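Local coordinates for protein transcriptional regulator (Rhodococcus sp., PDB 2O0Y) that probably binds DNA and regulates transcription as an IclR-type regulator, at residues E30-A35 / Y76-E81; T110-N115 / G230-D235; V127-S132 / I140-P145; L212-S215 / V219-A222. One frame throughout, in Å; residues are numbered along the deposited sequence.

In the fold
Contact 1 comes first along the chain, where the loop after helix 18-29 meets strand 75-78 in the winged helix-turn-helix domain expected of an IclR regulator. The other three lie in the IclR C-terminal domain and all reach its antiparallel sheet. Contact 2 closes a long loop of chain within which contact 3 and then contact 4 are nested. Centres of contacts 1 and 2 are about 43 Å apart; those of contacts 3 and 4 are about 17 Å apart. Contacts 2 and 3 touch, Asn115 OD1 lying 2.7 Å from Gln129 NE2, across neighbouring strands 113-120 and 123-130. Contact 1 thus holds the probable DNA-binding part, and contacts 2 to 4 a distinct C-terminal part.

Contact 1: E30-A35 / Y76-E81; sequences ELFDAA and YSLGPE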
loop_
_atom_site.group_PDB
_atom_site.type_symbol
_atom_site.label_atom_id
_atom_site.label_comp_id
_atom_site.label_asym_id
_atom_site.label_seq_id
_atom_site.Cartn_x
_atom_site.Cartn_y
_atom_site.Cartn_z
ATOM N N GLU B 30 15.112 10.943 -4.555
ATOM C CA GLU B 30 15.977 9.816 -4.983
ATOM C C GLU B 30 16.871 9.264 -3.899
ATOM O O GLU B 30 17.385 8.146 -4.010
ATOM C CB GLU B 30 16.843 10.269 -6.153
ATOM C CG GLU B 30 16.035 10.552 -7.398
ATOM C CD GLU B 30 15.720 9.314 -8.188
ATOM O OE1 GLU B 30 16.184 8.202 -7.795
ATOM O OE2 GLU B 30 15.000 9.438 -9.205
ATOM N N LEU B 31 17.088 10.021 -2.820
ATOM C CA LEU B 31 17.971 9.501 -1.759
ATOM C C LEU B 31 17.197 8.519 -0.846
ATOM O O LEU B 31 17.769 7.851 -0.029
ATOM C CB LEU B 31 18.486 10.677 -0.874
ATOM C CG LEU B 31 19.515 11.573 -1.578
ATOM C CD1 LEU B 31 19.766 12.835 -0.704
ATOM C CD2 LEU B 31 20.773 10.759 -1.795
ATOM N N PHE B 32 15.883 8.469 -0.947
ATOM C CA PHE B 32 15.091 7.481 -0.197
ATOM C C PHE B 32 14.983 6.201 -0.972
ATOM O O PHE B 32 14.490 6.190 -2.142
ATOM C CB PHE B 32 13.668 8.029 0.110
ATOM C CG PHE B 32 13.695 9.273 1.003
ATOM C CD1 PHE B 32 14.006 10.497 0.459
ATOM C CD2 PHE B 32 13.466 9.181 2.393
ATOM C CE1 PHE B 32 14.087 11.657 1.251
ATOM C CE2 PHE B 32 13.533 10.322 3.215
ATOM C CZ PHE B 32 13.839 11.559 2.692
ATOM N N ASP B 33 15.383 5.094 -0.344
ATOM C CA ASP B 33 15.218 3.831 -1.020
ATOM C C ASP B 33 15.056 2.736 -0.007
ATOM O O ASP B 33 15.064 3.002 1.182
ATOM C CB ASP B 33 16.385 3.560 -1.990
ATOM C CG ASP B 33 17.752 3.699 -1.339
ATOM O OD1 ASP B 33 17.873 3.398 -0.139
ATOM O OD2 ASP B 33 18.712 4.084 -2.050
ATOM N N ALA B 34 14.988 1.496 -0.472
ATOM C CA ALA B 34 14.628 0.414 0.420
ATOM C C ALA B 34 15.638 0.277 1.551
ATOM O O ALA B 34 15.257 0.004 2.678
ATOM C CB ALA B 34 14.449 -0.884 -0.354
ATOM N N ALA B 35 16.922 0.489 1.251
ATOM C CA ALA B 35 17.993 0.386 2.241
ATOM C C ALA B 35 18.117 1.608 3.149
ATOM O O ALA B 35 18.748 1.525 4.209
ATOM C CB ALA B 35 19.323 0.115 1.558
ATOM N N TYR B 76 13.697 12.036 8.395
ATOM C CA TYR B 76 12.515 12.191 7.575
ATOM C C TYR B 76 12.254 10.880 6.899
ATOM O O TYR B 76 13.233 10.226 6.476
ATOM C CB TYR B 76 12.758 13.253 6.479
ATOM C CG TYR B 76 12.984 14.614 7.076
ATOM C CD1 TYR B 76 14.257 15.052 7.388
ATOM C CD2 TYR B 76 11.917 15.436 7.390
ATOM C CE1 TYR B 76 14.457 16.313 7.993
ATOM C CE2 TYR B 76 12.107 16.678 7.978
ATOM C CZ TYR B 76 13.384 17.115 8.250
ATOM O OH TYR B 76 13.560 18.368 8.843
ATOM N N SER B 77 10.970 10.506 6.742
ATOM C CA SER B 77 10.614 9.426 5.830
ATOM C C SER B 77 9.810 10.047 4.698
ATOM O O SER B 77 9.453 11.244 4.781
ATOM C CB SER B 77 9.707 8.373 6.508
ATOM O OG SER B 77 8.512 8.982 6.891
ATOM N N LEU B 78 9.415 9.231 3.727
ATOM C CA LEU B 78 8.458 9.664 2.699
ATOM C C LEU B 78 7.172 9.810 3.487
ATOM O O LEU B 78 6.920 9.018 4.412
ATOM C CB LEU B 78 8.309 8.578 1.612
ATOM C CG LEU B 78 9.552 8.362 0.707
ATOM C CD1 LEU B 78 9.182 7.438 -0.467
ATOM C CD2 LEU B 78 9.988 9.714 0.104
ATOM N N GLY B 79 6.348 10.778 3.120
ATOM C CA GLY B 79 5.167 11.067 3.967
ATOM C C GLY B 79 3.884 10.581 3.332
ATOM O O GLY B 79 3.884 9.988 2.260
ATOM N N PRO B 80 2.764 10.757 4.034
ATOM C CA PRO B 80 1.497 10.101 3.654
ATOM C C PRO B 80 0.980 10.517 2.304
ATOM O O PRO B 80 0.231 9.773 1.665
ATOM C CB PRO B 80 0.514 10.609 4.739
ATOM C CG PRO B 80 1.385 11.023 5.893
ATOM C CD PRO B 80 2.683 11.530 5.300
ATOM N N GLU B 81 1.423 11.693 1.816
ATOM C CA GLU B 81 1.031 12.085 0.454
ATOM C C GLU B 81 1.281 10.995 -0.526
ATOM O O GLU B 81 0.508 10.750 -1.449
ATOM C CB GLU B 81 1.786 13.347 0.024
ATOM C CG GLU B 81 1.651 13.762 -1.473
ATOM C CD GLU B 81 0.422 14.552 -1.822
ATOM O OE1 GLU B 81 -0.478 14.635 -0.984
ATOM O OE2 GLU B 81 0.317 15.053 -2.987
#
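Phe32, in the loop after helix 18-29, packs its ring on residues 76-78, the end of a strand of the small antiparallel sheet; helices 41-48 and 52-64 with this sheet make up a winged helix-turn-helix arrangement, as expected of an IclR-type DNA-binding domain. Leu68 of strand 68-70 and Leu44 of helix 41-48 also touch Phe32. Tyr76 meets the ring through its backbone: its carbonyl O lies 3.3 Å from Phe32 CE2, in the ring plane and at the edge, where the partly positive C-H groups of an aromatic ring point. The Tyr76 side chain gives only CB to this contact, 4.3 Å from Phe32 CZ, and its phenol leads off to Val59 and Cys63 of helix 52-64. Ser77 turns its CB away from Phe32, and its OG bonds to Leu78 O at 2.9 Å, approaching from above the carbonyl plane. That same carbonyl oxygen accepts from Trp93 NE1 of the second subunit, which places the contact close to the dimer interface. Leu78 supplies the apolar part. With CG anti to its carbonyl carbon (chi1 -69°), one methyl swings over a face of the ring, although the CB itself does not point at the loop. The result is a CH-pi contact: Leu78 CD2 is 4.2 Å from the Phe32 centroid, 25° off the normal, offset toward the rim and nearest to CG at 3.8 Å.

Contact 2: T110-N115 / G230-D235; sequences TGETVN and GRFTED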
loop_
_atom_site.group_PDB
_atom_site.type_symbol
_atom_site.label_atom_id
_atom_site.label_comp_id
_atom_site.label_asym_id
_atom_site.label_seq_id
_atom_site.Cartn_x
_atom_site.Cartn_y
_atom_site.Cartn_z
ATOM N N THR B 110 4.286 -25.746 -22.540
ATOM C CA THR B 110 3.878 -26.811 -21.598
ATOM C C THR B 110 2.414 -27.234 -21.781
ATOM O O THR B 110 2.033 -28.335 -21.388
ATOM C CB THR B 110 4.034 -26.370 -20.117
ATOM O OG1 THR B 110 3.270 -25.173 -19.932
ATOM C CG2 THR B 110 5.506 -26.103 -19.733
ATOM N N GLY B 111 1.576 -26.342 -22.322
ATOM C CA GLY B 111 0.147 -26.628 -22.465
ATOM C C GLY B 111 -0.635 -26.311 -21.203
ATOM O O GLY B 111 -1.847 -26.594 -21.104
ATOM N N GLU B 112 0.056 -25.687 -20.230
ATOM C CA GLU B 112 -0.522 -25.350 -18.934
ATOM C C GLU B 112 -0.613 -23.843 -18.700
ATOM O O GLU B 112 0.159 -23.072 -19.305
ATOM C CB GLU B 112 0.292 -25.990 -17.801
ATOM C CG GLU B 112 0.503 -27.484 -17.914
ATOM C CD GLU B 112 -0.748 -28.310 -17.966
ATOM O OE1 GLU B 112 -1.839 -27.768 -17.731
ATOM O OE2 GLU B 112 -0.626 -29.545 -18.172
ATOM N N THR B 113 -1.564 -23.448 -17.849
ATOM C CA THR B 113 -1.709 -22.067 -17.413
ATOM C C THR B 113 -0.497 -21.702 -16.576
ATOM O O THR B 113 -0.099 -22.492 -15.714
ATOM C CB THR B 113 -2.984 -21.883 -16.597
ATOM O OG1 THR B 113 -4.111 -22.038 -17.496
ATOM C CG2 THR B 113 -3.019 -20.423 -15.949
ATOM N N VAL B 114 0.086 -20.524 -16.849
ATOM C CA VAL B 114 1.254 -20.033 -16.148
ATOM C C VAL B 114 0.784 -18.897 -15.263
ATOM O O VAL B 114 0.267 -17.916 -15.771
ATOM C CB VAL B 114 2.296 -19.515 -17.123
ATOM C CG1 VAL B 114 3.447 -18.921 -16.356
ATOM C CG2 VAL B 114 2.792 -20.680 -18.015
ATOM N N ASN B 115 0.993 -19.015 -13.940
ATOM C CA ASN B 115 0.559 -17.988 -12.954
ATOM C C ASN B 115 1.787 -17.354 -12.326
ATOM O O ASN B 115 2.710 -18.079 -11.947
ATOM C CB ASN B 115 -0.221 -18.687 -11.827
ATOM C CG ASN B 115 -1.587 -19.188 -12.300
ATOM O OD1 ASN B 115 -2.317 -18.460 -12.965
ATOM N ND2 ASN B 115 -1.897 -20.435 -12.018
ATOM N N GLY B 230 -3.278 -35.436 -14.429
ATOM C CA GLY B 230 -3.072 -36.385 -15.510
ATOM C C GLY B 230 -2.134 -35.880 -16.608
ATOM O O GLY B 230 -1.741 -36.660 -17.460
ATOM N N ARG B 231 -1.795 -34.575 -16.606
ATOM C CA ARG B 231 -0.823 -34.036 -17.559
ATOM C C ARG B 231 0.561 -33.851 -16.933
ATOM O O ARG B 231 1.543 -33.662 -17.653
ATOM C CB ARG B 231 -1.317 -32.684 -18.114
ATOM C CG ARG B 231 -2.418 -32.875 -19.186
ATOM C CD ARG B 231 -2.448 -31.710 -20.211
ATOM N NE ARG B 231 -2.814 -30.426 -19.640
ATOM C CZ ARG B 231 -4.061 -29.952 -19.616
ATOM N NH1 ARG B 231 -5.043 -30.700 -20.084
ATOM N NH2 ARG B 231 -4.324 -28.762 -19.102
ATOM N N PHE B 232 0.617 -33.902 -15.607
ATOM C CA PHE B 232 1.871 -33.811 -14.851
ATOM C C PHE B 232 2.353 -35.214 -14.601
ATOM O O PHE B 232 2.482 -35.658 -13.447
ATOM C CB PHE B 232 1.676 -33.074 -13.529
ATOM C CG PHE B 232 1.478 -31.580 -13.664
ATOM C CD1 PHE B 232 0.304 -31.057 -14.190
ATOM C CD2 PHE B 232 2.475 -30.681 -13.231
ATOM C CE1 PHE B 232 0.139 -29.674 -14.293
ATOM C CE2 PHE B 232 2.298 -29.313 -13.340
ATOM C CZ PHE B 232 1.128 -28.827 -13.864
ATOM N N THR B 233 2.625 -35.901 -15.699
ATOM C CA THR B 233 3.061 -37.278 -15.680
ATOM C C THR B 233 4.589 -37.416 -15.693
ATOM O O THR B 233 5.292 -36.493 -16.069
ATOM C CB THR B 233 2.560 -38.033 -16.922
ATOM O OG1 THR B 233 3.133 -37.456 -18.102
ATOM C CG2 THR B 233 1.033 -37.995 -17.031
ATOM N N GLU B 234 5.061 -38.622 -15.334
ATOM C CA GLU B 234 6.463 -39.026 -15.452
ATOM C C GLU B 234 7.104 -38.660 -16.809
ATOM O O GLU B 234 8.239 -38.197 -16.841
ATOM C CB GLU B 234 6.580 -40.548 -15.188
ATOM N N ASP B 235 6.376 -38.853 -17.908
ATOM C CA ASP B 235 6.829 -38.439 -19.249
ATOM C C ASP B 235 6.868 -36.919 -19.438
ATOM O O ASP B 235 7.740 -36.373 -20.127
ATOM C CB ASP B 235 5.922 -39.055 -20.331
#
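Glu112 and Arg231 form a two-pronged salt bridge between the loop entering strand 113-120 and the short 3-10 segment after strand 219-228, within the IclR C-terminal domain. Of its charged bonds, Arg231 NE to Glu112 OE2 measures 2.8 Å and Arg231 NH2 to Glu112 OE1 3.0 Å, both fairly straight. The grip is side-on, one nitrogen to each oxygen. Both oxygens lie close to the guanidinium plane. The planes of the two flat groups are 19° apart; NH2 meets OE1 on its syn side but out of the carboxylate plane, and NE meets OE2 from above it. A bend at chi3 (-65°) of Arg231 brings NE and NH2 round to face the acid. Among further polar bonds, Tyr240 OH also bonds to Glu112 OE2, and Arg231 NH2 reaches Val136 O. On the backbone side, Glu112 N donates to Thr110 OG1 at 3.3 Å, an ST turn in which Gly111, with positive phi, takes the chain out of helix 97-110. Beyond the polar bonds there is one loose contact, Phe232 CE1 lying 4.0 Å from the carboxylate oxygen Glu112 OE2; the Phe232 ring stands edge-to-face with Tyr240 of helix 237-254. The buried carboxylate is probably stabilised by the Arg231 charge together with the Tyr240 hydroxyl, and the paired bonds should hold both groups against rotation.

Contact 3: V127-S132 / I140-P145; sequences VAQCES and IPLGVP
Gln129 and Ile140 are joined twice, once directly and once through a water, so that the side-chain amide and a single carbonyl oxygen close a small ring. Gln129 NE2 donates to Ile140 O at 2.8 Å with an N-H...O angle of 154°; it arrives in the carbonyl plane, on a lone pair, though the acceptor is tilted 18° from the amide plane. The water donates both to Gln129 OE1 (2.6 Å) and to Ile140 O (3.1 Å), fixing which way round the amide sits. The CG of Gln129 stands opposite the backbone N (chi1 -176°) and the chain stays extended beyond it, which carries the amide across to the loop. NE2 has a second acceptor in Asn115 OD1. Beneath the amide, Leu142 divides its branches: CD1 lies 3.4 Å from Gln129 OE1 and 3.9 Å from its CB, while CD2 rests 3.9 Å from Ala128 CA. Substituting leucine for Gln129 would probably leave Ile140 O and Asn115 OD1 without their amide donor and the bridging water without its OE1 acceptor. Leu142 and Gly143 are the central residues of a type II turn, Gly143 having positive phi. Strand 123-130 has a classic bulge where Val127 and Ala128 both face Leu116 of strand 113-120; Met103 of helix 97-110 packs on Ala128, and the loop runs on to strand 146-147.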
loop_
_atom_site.group_PDB
_atom_site.type_symbol
_atom_site.label_atom_id
_atom_site.label_comp_id
_atom_site.label_asym_id
_atom_site.label_seq_id
_atom_site.Cartn_x
_atom_site.Cartn_y
_atom_site.Cartn_z
ATOM N N VAL B 127 -0.835 -12.342 -9.776
ATOM C CA VAL B 127 -0.790 -10.953 -10.224
ATOM C C VAL B 127 -0.521 -10.814 -11.717
ATOM O O VAL B 127 -0.614 -9.724 -12.290
ATOM C CB VAL B 127 0.238 -10.157 -9.408
ATOM C CG1 VAL B 127 -0.258 -10.027 -7.914
ATOM C CG2 VAL B 127 1.668 -10.749 -9.559
ATOM N N ALA B 128 -0.124 -11.915 -12.348
ATOM C CA ALA B 128 -0.176 -12.011 -13.802
ATOM C C ALA B 128 -0.340 -13.459 -14.217
ATOM O O ALA B 128 0.051 -14.351 -13.464
ATOM C CB ALA B 128 1.137 -11.418 -14.453
ATOM N N GLN B 129 -0.946 -13.695 -15.397
ATOM C CA GLN B 129 -1.350 -15.058 -15.783
ATOM C C GLN B 129 -1.352 -15.231 -17.290
ATOM O O GLN B 129 -1.785 -14.315 -17.992
ATOM C CB GLN B 129 -2.780 -15.276 -15.272
ATOM C CG GLN B 129 -3.365 -16.682 -15.483
ATOM C CD GLN B 129 -4.720 -16.832 -14.800
ATOM O OE1 GLN B 129 -5.712 -16.270 -15.269
ATOM N NE2 GLN B 129 -4.757 -17.556 -13.646
ATOM N N CYS B 130 -0.887 -16.369 -17.790
ATOM C CA CYS B 130 -1.043 -16.691 -19.202
ATOM C C CYS B 130 -1.742 -18.037 -19.282
ATOM O O CYS B 130 -1.152 -19.072 -18.937
ATOM C CB CYS B 130 0.318 -16.790 -19.888
ATOM S SG CYS B 130 1.076 -15.124 -20.041
ATOM N N GLU B 131 -3.004 -18.033 -19.693
ATOM C CA GLU B 131 -3.760 -19.278 -19.726
ATOM C C GLU B 131 -3.382 -20.079 -20.950
ATOM O O GLU B 131 -3.099 -19.518 -22.015
ATOM C CB GLU B 131 -5.227 -18.981 -19.789
ATOM C CG GLU B 131 -5.841 -18.525 -18.431
ATOM C CD GLU B 131 -7.323 -18.275 -18.625
ATOM O OE1 GLU B 131 -8.046 -19.238 -18.917
ATOM O OE2 GLU B 131 -7.758 -17.120 -18.557
ATOM N N SER B 132 -3.401 -21.395 -20.827
ATOM C CA SER B 132 -3.225 -22.241 -21.997
ATOM C C SER B 132 -4.569 -22.359 -22.760
ATOM O O SER B 132 -5.590 -21.829 -22.333
ATOM C CB SER B 132 -2.688 -23.616 -21.602
ATOM O OG SER B 132 -3.696 -24.513 -21.151
ATOM N N ILE B 140 -7.449 -20.090 -12.046
ATOM C CA ILE B 140 -7.431 -19.256 -10.810
ATOM C C ILE B 140 -7.590 -17.752 -11.080
ATOM O O ILE B 140 -6.829 -17.189 -11.874
ATOM C CB ILE B 140 -6.109 -19.464 -10.023
ATOM C CG1 ILE B 140 -6.029 -20.865 -9.473
ATOM C CG2 ILE B 140 -6.067 -18.616 -8.760
ATOM C CD1 ILE B 140 -6.371 -20.851 -7.970
ATOM N N PRO B 141 -8.551 -17.084 -10.413
ATOM C CA PRO B 141 -8.701 -15.652 -10.642
ATOM C C PRO B 141 -7.554 -14.768 -10.157
ATOM O O PRO B 141 -6.934 -15.056 -9.119
ATOM C CB PRO B 141 -9.979 -15.299 -9.879
ATOM C CG PRO B 141 -10.158 -16.351 -8.910
ATOM C CD PRO B 141 -9.572 -17.599 -9.482
ATOM N N LEU B 142 -7.289 -13.702 -10.911
ATOM C CA LEU B 142 -6.252 -12.729 -10.577
ATOM C C LEU B 142 -6.635 -11.869 -9.384
ATOM O O LEU B 142 -7.803 -11.487 -9.245
ATOM C CB LEU B 142 -5.919 -11.830 -11.782
ATOM C CG LEU B 142 -4.996 -12.559 -12.767
ATOM C CD1 LEU B 142 -5.779 -13.163 -13.880
ATOM C CD2 LEU B 142 -3.978 -11.606 -13.295
ATOM N N GLY B 143 -5.673 -11.586 -8.506
ATOM C CA GLY B 143 -5.920 -10.650 -7.412
ATOM C C GLY B 143 -6.833 -11.157 -6.310
ATOM O O GLY B 143 -7.265 -10.378 -5.451
ATOM N N VAL B 144 -7.128 -12.450 -6.300
ATOM C CA VAL B 144 -7.935 -13.047 -5.218
ATOM C C VAL B 144 -6.968 -13.783 -4.268
ATOM O O VAL B 144 -6.201 -14.610 -4.737
ATOM C CB VAL B 144 -9.015 -13.992 -5.828
ATOM C CG1 VAL B 144 -9.611 -14.896 -4.773
ATOM C CG2 VAL B 144 -10.108 -13.182 -6.526
ATOM N N PRO B 145 -6.960 -13.451 -2.949
ATOM C CA PRO B 145 -6.026 -14.141 -2.059
ATOM C C PRO B 145 -6.434 -15.592 -1.804
ATOM O O PRO B 145 -7.603 -15.862 -1.504
ATOM C CB PRO B 145 -6.108 -13.349 -0.734
ATOM C CG PRO B 145 -7.391 -12.633 -0.780
ATOM C CD PRO B 145 -7.759 -12.434 -2.235
HETATM O O HOH W 1 -8.209 -16.205 -14.430
#

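Contact 4: L212-S215 / V219-A222; sequences LVDS and VVAA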
loop_
_atom_site.group_PDB
_atom_site.type_symbol
_atom_site.label_atom_id
_atom_site.label_comp_id
_atom_site.label_asym_id
_atom_site.label_seq_id
_atom_site.Cartn_x
_atom_site.Cartn_y
_atom_site.Cartn_z
ATOM N N LEU B 212 11.069 -16.783 -8.358
ATOM C CA LEU B 212 11.619 -15.635 -9.081
ATOM C C LEU B 212 12.256 -14.741 -8.023
ATOM O O LEU B 212 11.659 -14.536 -6.969
ATOM C CB LEU B 212 10.474 -14.873 -9.771
ATOM C CG LEU B 212 9.739 -15.771 -10.783
ATOM C CD1 LEU B 212 8.521 -14.943 -11.299
ATOM C CD2 LEU B 212 10.698 -16.118 -11.918
ATOM N N VAL B 213 13.457 -14.215 -8.304
ATOM C CA VAL B 213 14.235 -13.476 -7.284
ATOM C C VAL B 213 14.577 -12.053 -7.729
ATOM O O VAL B 213 14.574 -11.745 -8.959
ATOM C CB VAL B 213 15.527 -14.241 -6.928
ATOM C CG1 VAL B 213 15.184 -15.671 -6.349
ATOM C CG2 VAL B 213 16.384 -14.455 -8.156
ATOM N N ASP B 214 14.823 -11.170 -6.749
ATOM C CA ASP B 214 15.396 -9.877 -7.065
ATOM C C ASP B 214 16.900 -10.011 -7.372
ATOM O O ASP B 214 17.442 -11.121 -7.372
ATOM C CB ASP B 214 15.140 -8.863 -5.944
ATOM C CG ASP B 214 15.715 -9.286 -4.643
ATOM O OD1 ASP B 214 16.618 -10.167 -4.635
ATOM O OD2 ASP B 214 15.288 -8.729 -3.626
ATOM N N SER B 215 17.553 -8.906 -7.704
ATOM C CA SER B 215 18.999 -8.942 -7.926
ATOM C C SER B 215 19.797 -9.615 -6.786
ATOM O O SER B 215 20.811 -10.264 -7.057
ATOM C CB SER B 215 19.545 -7.529 -8.125
ATOM O OG SER B 215 19.103 -7.062 -9.400
ATOM N N VAL B 219 13.545 -14.308 -2.846
ATOM C CA VAL B 219 12.344 -14.769 -3.589
ATOM C C VAL B 219 11.279 -13.724 -3.469
ATOM O O VAL B 219 10.844 -13.414 -2.349
ATOM C CB VAL B 219 11.857 -16.138 -3.039
ATOM C CG1 VAL B 219 10.583 -16.656 -3.776
ATOM C CG2 VAL B 219 12.999 -17.177 -3.155
ATOM N N VAL B 220 10.880 -13.157 -4.611
ATOM C CA VAL B 220 9.855 -12.108 -4.620
ATOM C C VAL B 220 8.565 -12.601 -5.270
ATOM O O VAL B 220 7.535 -11.985 -5.147
ATOM C CB VAL B 220 10.323 -10.836 -5.351
ATOM C CG1 VAL B 220 11.497 -10.145 -4.531
ATOM C CG2 VAL B 220 10.727 -11.119 -6.795
ATOM N N ALA B 221 8.626 -13.720 -5.967
ATOM C CA ALA B 221 7.426 -14.232 -6.641
ATOM C C ALA B 221 7.672 -15.683 -6.954
ATOM O O ALA B 221 8.783 -16.173 -6.776
ATOM C CB ALA B 221 7.145 -13.440 -7.942
ATOM N N ALA B 222 6.634 -16.383 -7.406
ATOM C CA ALA B 222 6.759 -17.810 -7.720
ATOM C C ALA B 222 6.164 -18.024 -9.105
ATOM O O ALA B 222 4.983 -17.737 -9.336
ATOM C CB ALA B 222 6.027 -18.604 -6.694
#
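Leu212 O takes two backbone donors, Val220 N at 2.8 Å and Ala221 N at 3.3 Å, the signature of a classic beta bulge in the hairpin of strands 205-213 and 219-228. Leu212 N completes the hydrogen-bonded pair by donating to Ala221 O (2.8 Å, 172°). Beyond the bulge the register moves by one, and Val213 faces Val219 as a non-hydrogen-bonded pair. The side chains of these two pairs lie on different faces: Leu212 CD1 meets Ala221 CB at 3.9 Å, and Val213 CG1 meets Val219 CG2 at 4.2 Å. Val220, the extra residue, has CG1 anti to its carbonyl carbon (chi1 -67°), which directs that methyl to Asp214 CB at 4.1 Å, while CG2, between the backbone N and the carbonyl carbon, sits 3.5 Å from Leu212 O. An alanine in place of Val220 is likely to open a gap beside Asp214 and the Leu212 carbonyl. Further out, Asp214 OD1 accepts from Gly217 N and Thr218 N, so its side chain bonds across the turn that joins the strands, while Ala248 and Ile251 of helix 237-254 pack on Leu212. With two N-H groups sharing one carbonyl, the inserted residue's backbone donor stays satisfied through the change of register.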